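Local coordinates for pullulanase (Bacillus acidopullulyticus, PDB 2WAN), which hydrolyses the alpha-1,6-glucosidic branch linkages of pullulan and related starch polysaccharides as a debranching glycoside hydrolase, at residues M133-I145 with K152-V164. Residues are numbered along the deposited sequence; the frame is centred on the assembly and turned at random. Where two conformers were deposited one is given.
Sequences MTLADAASGFTVI and KIPVTSAVSANPV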
ATOM      1  N   MET A 133     -20.432 -32.478  -7.013  1.00 36.64           N
ATOM      2  CA  MET A 133     -21.520 -33.098  -7.767  0.50 37.71           C
ATOM      3  C   MET A 133     -21.109 -33.264  -9.226  1.00 37.96           C
ATOM      4  O   MET A 133     -20.214 -32.567  -9.702  1.00 37.69           O
ATOM      5  CB  MET A 133     -22.809 -32.262  -7.673  0.50 37.49           C
ATOM      6  CG  MET A 133     -22.733 -30.876  -8.325  0.50 38.44           C
ATOM      7  SD  MET A 133     -24.308 -30.264  -8.975  0.50 38.15           S
ATOM      8  CE  MET A 133     -25.450 -30.795  -7.698  0.50 41.69           C
ATOM      9  N   THR A 134     -21.769 -34.181  -9.929  1.00 36.66           N
ATOM     10  CA  THR A 134     -21.612 -34.292 -11.372  1.00 36.63           C
ATOM     11  C   THR A 134     -22.773 -33.525 -11.994  1.00 36.46           C
ATOM     12  O   THR A 134     -23.935 -33.813 -11.704  1.00 35.84           O
ATOM     13  CB  THR A 134     -21.615 -35.769 -11.854  1.00 36.41           C
ATOM     14  OG1 THR A 134     -20.631 -36.510 -11.126  1.00 38.37           O
ATOM     15  CG2 THR A 134     -21.313 -35.856 -13.350  1.00 36.77           C
ATOM     16  N   LEU A 135     -22.453 -32.545 -12.836  1.00 36.38           N
ATOM     17  CA  LEU A 135     -23.473 -31.705 -13.461  1.00 37.20           C
ATOM     18  C   LEU A 135     -24.261 -32.439 -14.543  1.00 38.84           C
ATOM     19  O   LEU A 135     -23.719 -33.293 -15.255  1.00 38.57           O
ATOM     20  CB  LEU A 135     -22.853 -30.418 -14.034  1.00 37.35           C
ATOM     21  CG  LEU A 135     -22.046 -29.522 -13.078  1.00 36.51           C
ATOM     22  CD1 LEU A 135     -21.428 -28.364 -13.833  1.00 34.63           C
ATOM     23  CD2 LEU A 135     -22.887 -29.014 -11.914  1.00 36.83           C
ATOM     24  N   ALA A 136     -25.542 -32.092 -14.646  1.00 39.60           N
ATOM     25  CA  ALA A 136     -26.438 -32.605 -15.672  1.00 41.46           C
ATOM     26  C   ALA A 136     -26.783 -31.478 -16.646  1.00 42.66           C
ATOM     27  O   ALA A 136     -26.072 -30.471 -16.700  1.00 42.70           O
ATOM     28  CB  ALA A 136     -27.697 -33.170 -15.029  1.00 41.60           C
ATOM     29  N   ASP A 137     -27.865 -31.645 -17.405  1.00 43.31           N
ATOM     30  CA  ASP A 137     -28.337 -30.634 -18.356  1.00 44.66           C
ATOM     31  C   ASP A 137     -28.890 -29.398 -17.654  1.00 43.14           C
ATOM     32  O   ASP A 137     -29.293 -29.465 -16.489  1.00 43.27           O
ATOM     33  CB  ASP A 137     -29.431 -31.210 -19.265  1.00 46.18           C
ATOM     34  CG  ASP A 137     -28.959 -32.406 -20.072  1.00 53.55           C
ATOM     35  OD1 ASP A 137     -28.557 -33.425 -19.460  1.00 58.81           O
ATOM     36  OD2 ASP A 137     -29.005 -32.330 -21.321  1.00 58.50           O
ATOM     37  N   ALA A 138     -28.903 -28.285 -18.389  1.00 42.84           N
ATOM     38  CA  ALA A 138     -29.551 -27.026 -17.986  1.00 43.17           C
ATOM     39  C   ALA A 138     -29.331 -26.635 -16.519  1.00 42.15           C
ATOM     40  O   ALA A 138     -28.201 -26.333 -16.119  1.00 42.21           O
ATOM     41  CB  ALA A 138     -31.044 -27.055 -18.337  1.00 43.19           C
ATOM     42  N   ALA A 139     -30.404 -26.664 -15.728  1.00 40.89           N
ATOM     43  CA  ALA A 139     -30.376 -26.252 -14.324  1.00 39.18           C
ATOM     44  C   ALA A 139     -29.599 -27.201 -13.414  1.00 38.89           C
ATOM     45  O   ALA A 139     -29.169 -26.807 -12.323  1.00 37.68           O
ATOM     46  CB  ALA A 139     -31.797 -26.069 -13.801  1.00 39.20           C
ATOM     47  N   SER A 140     -29.437 -28.450 -13.855  1.00 36.68           N
ATOM     48  CA  SER A 140     -28.716 -29.472 -13.093  1.00 36.28           C
ATOM     49  C   SER A 140     -29.218 -29.575 -11.644  1.00 35.88           C
ATOM     50  O   SER A 140     -28.431 -29.715 -10.703  1.00 37.25           O
ATOM     51  CB  SER A 140     -27.193 -29.240 -13.173  1.00 36.49           C
ATOM     52  OG  SER A 140     -26.477 -30.184 -12.396  1.00 34.49           O
ATOM     53  N   GLY A 141     -30.540 -29.493 -11.482  1.00 35.67           N
ATOM     54  CA  GLY A 141     -31.186 -29.646 -10.176  1.00 36.22           C
ATOM     55  C   GLY A 141     -31.163 -28.421  -9.272  1.00 36.58           C
ATOM     56  O   GLY A 141     -31.615 -28.483  -8.121  1.00 37.30           O
ATOM     57  N   PHE A 142     -30.635 -27.310  -9.784  1.00 36.39           N
ATOM     58  CA  PHE A 142     -30.528 -26.079  -8.985  1.00 35.37           C
ATOM     59  C   PHE A 142     -31.794 -25.240  -9.048  1.00 35.02           C
ATOM     60  O   PHE A 142     -32.383 -25.087 -10.118  1.00 36.28           O
ATOM     61  CB  PHE A 142     -29.336 -25.233  -9.436  1.00 33.68           C
ATOM     62  CG  PHE A 142     -28.024 -25.695  -8.887  1.00 31.46           C
ATOM     63  CD1 PHE A 142     -27.582 -25.249  -7.649  1.00 32.55           C
ATOM     64  CD2 PHE A 142     -27.219 -26.570  -9.613  1.00 32.63           C
ATOM     65  CE1 PHE A 142     -26.358 -25.665  -7.133  1.00 33.72           C
ATOM     66  CE2 PHE A 142     -25.991 -26.992  -9.106  1.00 33.66           C
ATOM     67  CZ  PHE A 142     -25.562 -26.544  -7.862  1.00 34.65           C
ATOM     68  N   THR A 143     -32.191 -24.698  -7.896  1.00 34.81           N
ATOM     69  CA  THR A 143     -33.323 -23.765  -7.803  1.00 35.10           C
ATOM     70  C   THR A 143     -32.946 -22.481  -7.058  1.00 34.96           C
ATOM     71  O   THR A 143     -32.102 -22.500  -6.154  1.00 34.89           O
ATOM     72  CB  THR A 143     -34.552 -24.390  -7.095  1.00 33.72           C
ATOM     73  OG1 THR A 143     -34.166 -24.901  -5.812  1.00 35.82           O
ATOM     74  CG2 THR A 143     -35.155 -25.519  -7.935  1.00 36.45           C
ATOM     75  N   VAL A 144     -33.580 -21.378  -7.451  1.00 34.81           N
ATOM     76  CA  VAL A 144     -33.430 -20.090  -6.769  1.00 34.13           C
ATOM     77  C   VAL A 144     -34.821 -19.512  -6.493  1.00 34.79           C
ATOM     78  O   VAL A 144     -35.676 -19.481  -7.386  1.00 34.49           O
ATOM     79  CB  VAL A 144     -32.572 -19.085  -7.604  1.00 34.47           C
ATOM     80  CG1 VAL A 144     -32.637 -17.671  -7.023  1.00 33.71           C
ATOM     81  CG2 VAL A 144     -31.119 -19.547  -7.679  1.00 32.36           C
ATOM     82  N   ILE A 145     -35.041 -19.079  -5.253  1.00 33.71           N
ATOM     83  CA  ILE A 145     -36.292 -18.437  -4.865  1.00 34.12           C
ATOM     84  C   ILE A 145     -36.036 -17.088  -4.175  1.00 34.07           C
ATOM     85  O   ILE A 145     -35.114 -16.954  -3.365  1.00 34.00           O
ATOM     86  CB  ILE A 145     -37.097 -19.268  -4.060  1.00 20.00           C
ATOM     87  CG1 ILE A 145     -38.473 -18.669  -3.905  1.00 20.00           C
ATOM     88  CG2 ILE A 145     -36.483 -19.470  -2.734  1.00 20.00           C
ATOM     89  CD1 ILE A 145     -39.368 -19.537  -3.323  1.00 20.00           C
ATOM     90  N   LYS A 152     -40.274 -17.765  -7.649  1.00 41.74           N
ATOM     91  CA  LYS A 152     -39.224 -18.656  -8.116  1.00 41.80           C
ATOM     92  C   LYS A 152     -38.542 -18.047  -9.336  1.00 40.63           C
ATOM     93  O   LYS A 152     -39.200 -17.491 -10.218  1.00 39.47           O
ATOM     94  CB  LYS A 152     -39.799 -20.032  -8.461  1.00 42.96           C
ATOM     95  CG  LYS A 152     -40.260 -20.844  -7.257  1.00 44.49           C
ATOM     96  CD  LYS A 152     -40.884 -22.163  -7.706  1.00 50.99           C
ATOM     97  CE  LYS A 152     -41.171 -23.092  -6.531  1.00 54.41           C
ATOM     98  NZ  LYS A 152     -42.404 -22.712  -5.786  1.00 55.54           N
ATOM     99  N   ILE A 153     -37.213 -18.126  -9.368  1.00 40.42           N
ATOM    100  CA  ILE A 153     -36.444 -17.670 -10.522  1.00 39.96           C
ATOM    101  C   ILE A 153     -35.763 -18.887 -11.141  1.00 40.26           C
ATOM    102  O   ILE A 153     -34.974 -19.562 -10.471  1.00 40.12           O
ATOM    103  CB  ILE A 153     -35.393 -16.590 -10.145  1.00 39.15           C
ATOM    104  CG1 ILE A 153     -36.083 -15.387  -9.483  1.00 41.56           C
ATOM    105  CG2 ILE A 153     -34.608 -16.154 -11.390  1.00 39.22           C
ATOM    106  CD1 ILE A 153     -35.137 -14.385  -8.819  1.00 39.37           C
ATOM    107  N   PRO A 154     -36.084 -19.188 -12.413  1.00 39.64           N
ATOM    108  CA  PRO A 154     -35.482 -20.366 -13.042  1.00 39.51           C
ATOM    109  C   PRO A 154     -33.967 -20.237 -13.246  1.00 37.53           C
ATOM    110  O   PRO A 154     -33.485 -19.188 -13.683  1.00 37.45           O
ATOM    111  CB  PRO A 154     -36.201 -20.449 -14.394  1.00 38.38           C
ATOM    112  CG  PRO A 154     -37.499 -19.716 -14.178  1.00 39.87           C
ATOM    113  CD  PRO A 154     -37.130 -18.587 -13.262  1.00 39.96           C
ATOM    114  N   VAL A 155     -33.244 -21.301 -12.897  1.00 35.34           N
ATOM    115  CA  VAL A 155     -31.833 -21.447 -13.236  1.00 34.32           C
ATOM    116  C   VAL A 155     -31.755 -21.988 -14.663  1.00 35.66           C
ATOM    117  O   VAL A 155     -32.256 -23.084 -14.946  1.00 36.92           O
ATOM    118  CB  VAL A 155     -31.110 -22.400 -12.254  1.00 34.23           C
ATOM    119  CG1 VAL A 155     -29.659 -22.624 -12.677  1.00 36.61           C
ATOM    120  CG2 VAL A 155     -31.184 -21.864 -10.820  1.00 31.79           C
ATOM    121  N   THR A 156     -31.140 -21.216 -15.557  1.00 35.71           N
ATOM    122  CA  THR A 156     -31.097 -21.548 -16.986  1.00 35.56           C
ATOM    123  C   THR A 156     -29.839 -22.312 -17.418  1.00 36.93           C
ATOM    124  O   THR A 156     -29.804 -22.902 -18.507  1.00 35.09           O
ATOM    125  CB  THR A 156     -31.245 -20.289 -17.871  1.00 36.26           C
ATOM    126  OG1 THR A 156     -30.124 -19.414 -17.673  1.00 36.09           O
ATOM    127  CG2 THR A 156     -32.541 -19.548 -17.547  1.00 37.43           C
ATOM    128  N   SER A 157     -28.818 -22.294 -16.562  1.00 35.90           N
ATOM    129  CA  SER A 157     -27.516 -22.886 -16.865  1.00 36.40           C
ATOM    130  C   SER A 157     -26.716 -23.088 -15.585  1.00 35.53           C
ATOM    131  O   SER A 157     -26.778 -22.265 -14.663  1.00 35.22           O
ATOM    132  CB  SER A 157     -26.733 -21.995 -17.837  1.00 36.48           C
ATOM    133  OG  SER A 157     -25.398 -22.454 -17.988  1.00 42.57           O
ATOM    134  N   ALA A 158     -25.984 -24.195 -15.526  1.00 34.33           N
ATOM    135  CA  ALA A 158     -25.122 -24.495 -14.391  1.00 33.24           C
ATOM    136  C   ALA A 158     -23.797 -25.064 -14.887  1.00 34.63           C
ATOM    137  O   ALA A 158     -23.750 -26.176 -15.427  1.00 34.35           O
ATOM    138  CB  ALA A 158     -25.806 -25.465 -13.438  1.00 33.85           C
ATOM    139  N   VAL A 159     -22.727 -24.287 -14.724  1.00 32.39           N
ATOM    140  CA  VAL A 159     -21.387 -24.709 -15.145  1.00 30.35           C
ATOM    141  C   VAL A 159     -20.429 -24.698 -13.956  1.00 30.86           C
ATOM    142  O   VAL A 159     -20.731 -24.098 -12.917  1.00 30.83           O
ATOM    143  CB  VAL A 159     -20.837 -23.848 -16.322  1.00 30.31           C
ATOM    144  CG1 VAL A 159     -21.813 -23.837 -17.498  1.00 29.48           C
ATOM    145  CG2 VAL A 159     -20.503 -22.410 -15.869  1.00 27.24           C
ATOM    146  N   SER A 160     -19.291 -25.378 -14.087  1.00 28.71           N
ATOM    147  CA  SER A 160     -18.256 -25.300 -13.056  1.00 29.11           C
ATOM    148  C   SER A 160     -17.551 -23.952 -13.127  1.00 27.55           C
ATOM    149  O   SER A 160     -17.263 -23.449 -14.216  1.00 26.94           O
ATOM    150  CB  SER A 160     -17.212 -26.398 -13.210  1.00 27.03           C
ATOM    151  OG  SER A 160     -16.265 -26.326 -12.148  1.00 29.35           O
ATOM    152  N   ALA A 161     -17.263 -23.389 -11.956  1.00 29.43           N
ATOM    153  CA  ALA A 161     -16.594 -22.092 -11.870  1.00 30.50           C
ATOM    154  C   ALA A 161     -15.073 -22.251 -11.783  1.00 32.77           C
ATOM    155  O   ALA A 161     -14.328 -21.266 -11.902  1.00 32.07           O
ATOM    156  CB  ALA A 161     -17.123 -21.302 -10.675  1.00 30.66           C
ATOM    157  N   ASN A 162     -14.619 -23.487 -11.574  1.00 31.29           N
ATOM    158  CA  ASN A 162     -13.193 -23.781 -11.522  1.00 31.71           C
ATOM    159  C   ASN A 162     -12.507 -23.411 -12.824  1.00 31.91           C
ATOM    160  O   ASN A 162     -12.988 -23.762 -13.897  1.00 33.14           O
ATOM    161  CB  ASN A 162     -12.952 -25.253 -11.201  1.00 31.85           C
ATOM    162  CG  ASN A 162     -13.459 -25.636  -9.832  1.00 33.56           C
ATOM    163  OD1 ASN A 162     -13.497 -24.812  -8.923  1.00 35.63           O
ATOM    164  ND2 ASN A 162     -13.852 -26.893  -9.676  1.00 33.93           N
ATOM    165  N   PRO A 163     -11.384 -22.678 -12.736  1.00 32.04           N
ATOM    166  CA  PRO A 163     -10.647 -22.341 -13.950  1.00 31.48           C
ATOM    167  C   PRO A 163      -9.983 -23.596 -14.524  1.00 29.81           C
ATOM    168  O   PRO A 163      -9.745 -24.558 -13.788  1.00 30.60           O
ATOM    169  CB  PRO A 163      -9.601 -21.331 -13.463  1.00 31.71           C
ATOM    170  CG  PRO A 163      -9.444 -21.613 -11.997  1.00 34.02           C
ATOM    171  CD  PRO A 163     -10.766 -22.119 -11.517  1.00 33.76           C
ATOM    172  N   VAL A 164      -9.753 -23.603 -15.832  1.00 31.47           N
ATOM    173  CA  VAL A 164      -8.978 -24.680 -16.446  1.00 32.25           C
ATOM    174  C   VAL A 164      -7.788 -24.102 -17.204  1.00 30.67           C
ATOM    175  O   VAL A 164      -7.931 -23.225 -18.067  1.00 29.05           O
ATOM    176  CB  VAL A 164      -9.825 -25.696 -17.311  1.00 33.83           C
ATOM    177  CG1 VAL A 164     -11.318 -25.678 -16.946  1.00 36.11           C
ATOM    178  CG2 VAL A 164      -9.579 -25.551 -18.813  1.00 36.23           C
TER
HETATM  179  O   HOH W   1     -34.207 -23.704 -11.510  1.00 39.22           O
HETATM  180  O   HOH W   2     -35.386 -21.846  -9.796  1.00 30.06           O
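Strands 142-146 and 152-160 form an antiparallel beta hairpin that splays apart as it runs away from its turn; within a mixed beta sheet, strand 142-146 pairs on its other side with strand 288-292, and strand 152-160 with strand 273-278. Close to the turn Ile145 and Lys152 make a non-hydrogen-bonded pair, 4.4 Å from CA to CA, and the amide N of Ile153 donates to Val144 O at 2.9 Å. Beyond this bond two waters are wedged between the strands. One accepts from Val144 N; the other accepts from Val155 N (2.9 Å) and donates to Phe142 O (2.7 Å).

Val155 reaches across this widened part with both methyls. Its CG1 lies anti to the backbone N (chi1 176°) and points to Ala139 CA and Phe142 CB, while CG2 packs against Phe142 O at 3.5 Å and meets Val144 CG2 at 3.9 Å, the two valine side chains crossing at about a right angle. Further along, the loop made by successive type II' and type I' turns, Asp137 to Ser140 and Ala139 to Phe142, bends over strand 155-160. Here Ala158 CB meets Ser140 CB (4.0 Å) and approaches CD2 of the Phe142 ring obliquely. Ser140 OG, anti to its own amide (chi1 177°), accepts from Ala136 N at 3.1 Å and ties the loop to itself. Leu276 of strand 273-278 touches both Phe142 and Ala158.

Shortening Val155 to an alanine is likely to open a gap where CG1 now meets Ala139 and Phe142 and CG2 meets Phe142 and Val144. Around this valine a water bridge between Phe142 O and Val155 N takes the place of a direct backbone bond, and the two methyls supply the apolar contact between the strands.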